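Local structure of mevalonate kinase, putative (2HFS) at residues Gly166-Tyr170 against Lys180-Phe184; Ala34-Val38 against Val230-Arg234. The protein probably phosphorylates (R)-mevalonate with ATP to give (R)-5-phosphomevalonate, an early step of isoprenoid and sterol biosynthesis, as a GHMP-family kinase. One frame throughout, in Å; residues are numbered along the deposited sequence.

Contact 1: residues Gly166-Tyr170 against Lys180-Phe184; sequences GLILY and KPIAF
K180 and L169 face each other as an antiparallel hydrogen-bonded pair joined by two backbone bonds: L169 N to K180 O at 2.8 Å, and K180 N to L169 O at 3.1 Å, the latter in the carbonyl plane. Their side chains run side by side in the same direction, and the bent lysine chain brings NZ to 3.5 Å from L169 CD2, the ammonium beside one leucine methyl. P181 pairs with I168 in the non-hydrogen-bonded position, where a residue without an N-H costs the strands no bond; K180 O also takes a C-H...O contact from the CA of I168, 3.5 Å away. I182 N reaches L167 O at 3.0 Å, but from 49° above the carbonyl plane. In I182, chi1 (-65°) aims CG1 at the L169 side and the extended chi2 (168°) carries CD1 on to the L169 backbone N and to L169 CB, 3.9 Å away, while the CB atoms of I182 and L167 touch. One water links the segments, accepting from L167 N and donating to I182 O. F184 offers CB to L167 CD1 at 4.1 Å. Three direct backbone bonds and this water bridge thus tie the hairpin 166-172/177-182 together, while L167, L169 and I182 present an apolar face to helix 216-239, where L237 meets L167 and I182.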
loop_
_atom_site.group_PDB
_atom_site.type_symbol
_atom_site.label_atom_id
_atom_site.label_comp_id
_atom_site.label_asym_id
_atom_site.label_seq_id
_atom_site.Cartn_x
_atom_site.Cartn_y
_atom_site.Cartn_z
ATOM N N GLY A 166 4.062 -7.545 6.185
ATOM C CA GLY A 166 3.965 -8.953 5.771
ATOM C C GLY A 166 2.869 -9.195 4.745
ATOM O O GLY A 166 2.373 -8.258 4.147
ATOM N N LEU A 167 2.522 -10.458 4.515
ATOM C CA LEU A 167 1.419 -10.791 3.629
ATOM C C LEU A 167 0.146 -10.878 4.436
ATOM O O LEU A 167 0.160 -11.318 5.594
ATOM C CB LEU A 167 1.668 -12.108 2.901
ATOM C CG LEU A 167 2.851 -12.185 1.946
ATOM C CD1 LEU A 167 2.832 -13.535 1.252
ATOM C CD2 LEU A 167 2.875 -11.052 0.907
ATOM N N ILE A 168 -0.946 -10.448 3.816
ATOM C CA ILE A 168 -2.224 -10.269 4.493
ATOM C C ILE A 168 -3.358 -10.689 3.578
ATOM O O ILE A 168 -3.466 -10.209 2.447
ATOM C CB ILE A 168 -2.391 -8.802 4.936
ATOM C CG1 ILE A 168 -1.325 -8.460 5.986
ATOM C CG2 ILE A 168 -3.832 -8.513 5.446
ATOM C CD1 ILE A 168 -1.361 -7.047 6.504
ATOM N N LEU A 169 -4.202 -11.580 4.093
ATOM C CA LEU A 169 -5.419 -11.988 3.408
ATOM C C LEU A 169 -6.522 -10.990 3.730
ATOM O O LEU A 169 -6.829 -10.738 4.903
ATOM C CB LEU A 169 -5.820 -13.405 3.838
ATOM C CG LEU A 169 -6.835 -14.186 2.994
ATOM C CD1 LEU A 169 -6.252 -14.538 1.612
ATOM C CD2 LEU A 169 -7.245 -15.450 3.749
ATOM N N TYR A 170 -7.111 -10.429 2.678
ATOM C CA TYR A 170 -8.058 -9.321 2.769
ATOM C C TYR A 170 -9.342 -9.691 2.052
ATOM O O TYR A 170 -9.329 -10.025 0.867
ATOM C CB TYR A 170 -7.394 -8.063 2.178
ATOM C CG TYR A 170 -8.250 -6.933 1.589
ATOM C CD1 TYR A 170 -7.823 -6.275 0.434
ATOM C CD2 TYR A 170 -9.421 -6.481 2.201
ATOM C CE1 TYR A 170 -8.540 -5.229 -0.117
ATOM C CE2 TYR A 170 -10.155 -5.419 1.656
ATOM C CZ TYR A 170 -9.701 -4.802 0.494
ATOM O OH TYR A 170 -10.392 -3.755 -0.085
ATOM N N LYS A 180 -6.398 -11.237 7.911
ATOM C CA LYS A 180 -5.560 -12.171 8.670
ATOM C C LYS A 180 -4.193 -12.321 8.020
ATOM O O LYS A 180 -4.073 -12.194 6.804
ATOM C CB LYS A 180 -6.229 -13.542 8.852
ATOM C CG LYS A 180 -7.150 -13.986 7.724
ATOM C CD LYS A 180 -8.227 -14.953 8.263
ATOM C CE LYS A 180 -9.564 -14.803 7.520
ATOM N NZ LYS A 180 -9.638 -15.628 6.274
ATOM N N PRO A 181 -3.165 -12.584 8.826
ATOM C CA PRO A 181 -1.809 -12.721 8.307
ATOM C C PRO A 181 -1.630 -14.023 7.539
ATOM O O PRO A 181 -2.327 -15.014 7.812
ATOM C CB PRO A 181 -0.941 -12.730 9.569
ATOM C CG PRO A 181 -1.854 -13.253 10.664
ATOM C CD PRO A 181 -3.228 -12.788 10.289
ATOM N N ILE A 182 -0.694 -14.009 6.596
ATOM C CA ILE A 182 -0.369 -15.167 5.802
ATOM C C ILE A 182 1.064 -15.555 6.117
ATOM O O ILE A 182 2.001 -14.791 5.864
ATOM C CB ILE A 182 -0.537 -14.865 4.280
ATOM C CG1 ILE A 182 -1.994 -14.583 3.938
ATOM C CG2 ILE A 182 0.016 -16.014 3.434
ATOM C CD1 ILE A 182 -2.216 -14.004 2.539
ATOM N N ALA A 183 1.228 -16.748 6.685
ATOM C CA ALA A 183 2.562 -17.298 6.939
ATOM C C ALA A 183 3.305 -17.620 5.636
ATOM O O ALA A 183 2.737 -18.221 4.719
ATOM C CB ALA A 183 2.466 -18.543 7.845
ATOM N N PHE A 184 4.566 -17.193 5.551
ATOM C CA PHE A 184 5.399 -17.396 4.358
ATOM C C PHE A 184 6.881 -17.418 4.736
ATOM O O PHE A 184 7.327 -16.593 5.542
ATOM C CB PHE A 184 5.119 -16.323 3.290
ATOM C CG PHE A 184 5.669 -16.666 1.935
ATOM C CD1 PHE A 184 6.660 -15.890 1.355
ATOM C CD2 PHE A 184 5.214 -17.788 1.243
ATOM C CE1 PHE A 184 7.182 -16.222 0.100
ATOM C CE2 PHE A 184 5.742 -18.127 -0.012
ATOM C CZ PHE A 184 6.720 -17.339 -0.580
HETATM O O HOH W 1 4.033 -12.653 5.439
#

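Contact 2: residues Ala34-Val38 against Val230-Arg234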
loop_
_atom_site.group_PDB
_atom_site.type_symbol
_atom_site.label_atom_id
_atom_site.label_comp_id
_atom_site.label_asym_id
_atom_site.label_seq_id
_atom_site.Cartn_x
_atom_site.Cartn_y
_atom_site.Cartn_z
ATOM N N ALA A 34 -14.358 -11.404 -3.259
ATOM C CA ALA A 34 -13.237 -12.311 -3.505
ATOM C C ALA A 34 -12.153 -12.061 -2.471
ATOM O O ALA A 34 -12.083 -10.985 -1.893
ATOM C CB ALA A 34 -12.698 -12.111 -4.924
ATOM N N GLU A 35 -11.320 -13.057 -2.216
ATOM C CA GLU A 35 -10.191 -12.874 -1.303
ATOM C C GLU A 35 -9.087 -12.111 -2.039
ATOM O O GLU A 35 -8.914 -12.281 -3.248
ATOM C CB GLU A 35 -9.652 -14.219 -0.821
ATOM C CG GLU A 35 -10.680 -15.162 -0.187
ATOM C CD GLU A 35 -10.048 -16.405 0.422
ATOM O OE1 GLU A 35 -8.847 -16.677 0.199
ATOM O OE2 GLU A 35 -10.753 -17.129 1.143
ATOM N N ALA A 36 -8.357 -11.268 -1.310
ATOM C CA ALA A 36 -7.231 -10.514 -1.863
ATOM C C ALA A 36 -5.957 -10.767 -1.050
ATOM O O ALA A 36 -6.017 -11.098 0.131
ATOM C CB ALA A 36 -7.557 -9.011 -1.920
ATOM N N ILE A 37 -4.807 -10.657 -1.699
ATOM C CA ILE A 37 -3.541 -10.791 -1.016
ATOM C C ILE A 37 -2.841 -9.446 -1.142
ATOM O O ILE A 37 -2.557 -8.969 -2.250
ATOM C CB ILE A 37 -2.685 -11.977 -1.575
ATOM C CG1 ILE A 37 -3.455 -13.314 -1.484
ATOM C CG2 ILE A 37 -1.327 -12.065 -0.836
ATOM C CD1 ILE A 37 -2.750 -14.553 -2.155
ATOM N N VAL A 38 -2.603 -8.835 0.011
ATOM C CA VAL A 38 -1.915 -7.562 0.106
ATOM C C VAL A 38 -0.580 -7.755 0.817
ATOM O O VAL A 38 -0.451 -8.568 1.752
ATOM C CB VAL A 38 -2.763 -6.499 0.833
ATOM C CG1 VAL A 38 -2.029 -5.172 0.879
ATOM C CG2 VAL A 38 -4.115 -6.327 0.149
ATOM N N VAL A 230 -6.765 -17.035 -6.920
ATOM C CA VAL A 230 -6.361 -16.681 -5.558
ATOM C C VAL A 230 -6.217 -17.929 -4.676
ATOM O O VAL A 230 -5.295 -18.024 -3.880
ATOM C CB VAL A 230 -7.252 -15.561 -4.931
ATOM C CG1 VAL A 230 -8.694 -16.035 -4.713
ATOM C CG2 VAL A 230 -6.632 -15.039 -3.665
ATOM N N SER A 231 -7.119 -18.897 -4.859
ATOM C CA SER A 231 -7.046 -20.192 -4.175
ATOM C C SER A 231 -5.689 -20.823 -4.427
ATOM O O SER A 231 -4.993 -21.298 -3.508
ATOM C CB SER A 231 -8.153 -21.101 -4.718
ATOM O OG SER A 231 -8.160 -22.366 -4.078
ATOM N N GLN A 232 -5.308 -20.817 -5.694
ATOM C CA GLN A 232 -4.059 -21.406 -6.098
ATOM C C GLN A 232 -2.889 -20.574 -5.586
ATOM O O GLN A 232 -1.883 -21.134 -5.162
ATOM C CB GLN A 232 -4.033 -21.591 -7.609
ATOM C CG GLN A 232 -5.021 -22.661 -8.089
ATOM C CD GLN A 232 -4.907 -22.935 -9.575
ATOM O OE1 GLN A 232 -5.467 -22.204 -10.392
ATOM N NE2 GLN A 232 -4.187 -23.996 -9.932
ATOM N N ALA A 233 -3.035 -19.250 -5.586
ATOM C CA ALA A 233 -1.988 -18.360 -5.066
ATOM C C ALA A 233 -1.670 -18.638 -3.596
ATOM O O ALA A 233 -0.502 -18.695 -3.191
ATOM C CB ALA A 233 -2.375 -16.907 -5.268
ATOM N N ARG A 234 -2.717 -18.840 -2.804
ATOM C CA ARG A 234 -2.561 -19.230 -1.410
ATOM C C ARG A 234 -1.750 -20.537 -1.298
ATOM O O ARG A 234 -0.828 -20.649 -0.477
ATOM C CB ARG A 234 -3.930 -19.354 -0.745
ATOM C CG ARG A 234 -4.667 -18.017 -0.650
ATOM C CD ARG A 234 -5.939 -18.039 0.211
ATOM N NE ARG A 234 -5.686 -18.518 1.572
ATOM C CZ ARG A 234 -6.638 -18.803 2.461
ATOM N NH1 ARG A 234 -7.923 -18.655 2.147
ATOM N NH2 ARG A 234 -6.307 -19.233 3.677
#
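E35 OE1 lies at the edge of the R234 guanidinium, and L169 lays CD2 over one of that group's faces while its CD1 packs on E35 OE1. Carboxylate and guanidinium planes are 39° apart. OE1 takes a hydrogen bond of 2.9 Å from R234 NH1 on its syn lone pair, within a salt bridge; the N-H...O angle is 143° and the oxygen is tilted from the guanidinium plane, so the grip is bent. R234 leaves the helix with its chain folded at chi3 (56°), which turns the guanidinium back to the glutamate. Deeper in, V230 lays CG2 against the E35 backbone, 3.6 Å from E35 O, a carbonyl that also receives a hydrogen bond from the Y226 hydroxyl. I37 extends its CD1 toward the helix, resting on V230 CG2, A233 CB (3.9 Å from that CD1) and R234 CG. Helix 216-239 is therefore held to residues 35-37 by a buried apolar layer with an ion pair at its more exposed border. A long, weak ion pair from E35 OE2 to R171 adds a second positive charge, which would probably help keep the glutamate ionised.

How the contacts relate
Contacts 1 and 2 lie with their centres about 10 Å apart, on the same side of the chain's centre. They share the mixed sheet: strand 36-52 of contact 2 runs antiparallel beside strand 166-172 of contact 1, with probable backbone hydrogen bonds A36 N to Y170 O and I168 N to V38 O. Along the chain, 34-38 comes first, the hairpin segments 166-170 and 180-184 follow, and 230-234 comes last, so contact 1 is nested within the loop closed by contact 2. Contact 2 docks helix 216-239 on strand 36-52, and side chains of the hairpin in contact 1 meet the same helix at L237 and R234, joining distant parts of the kinase chain.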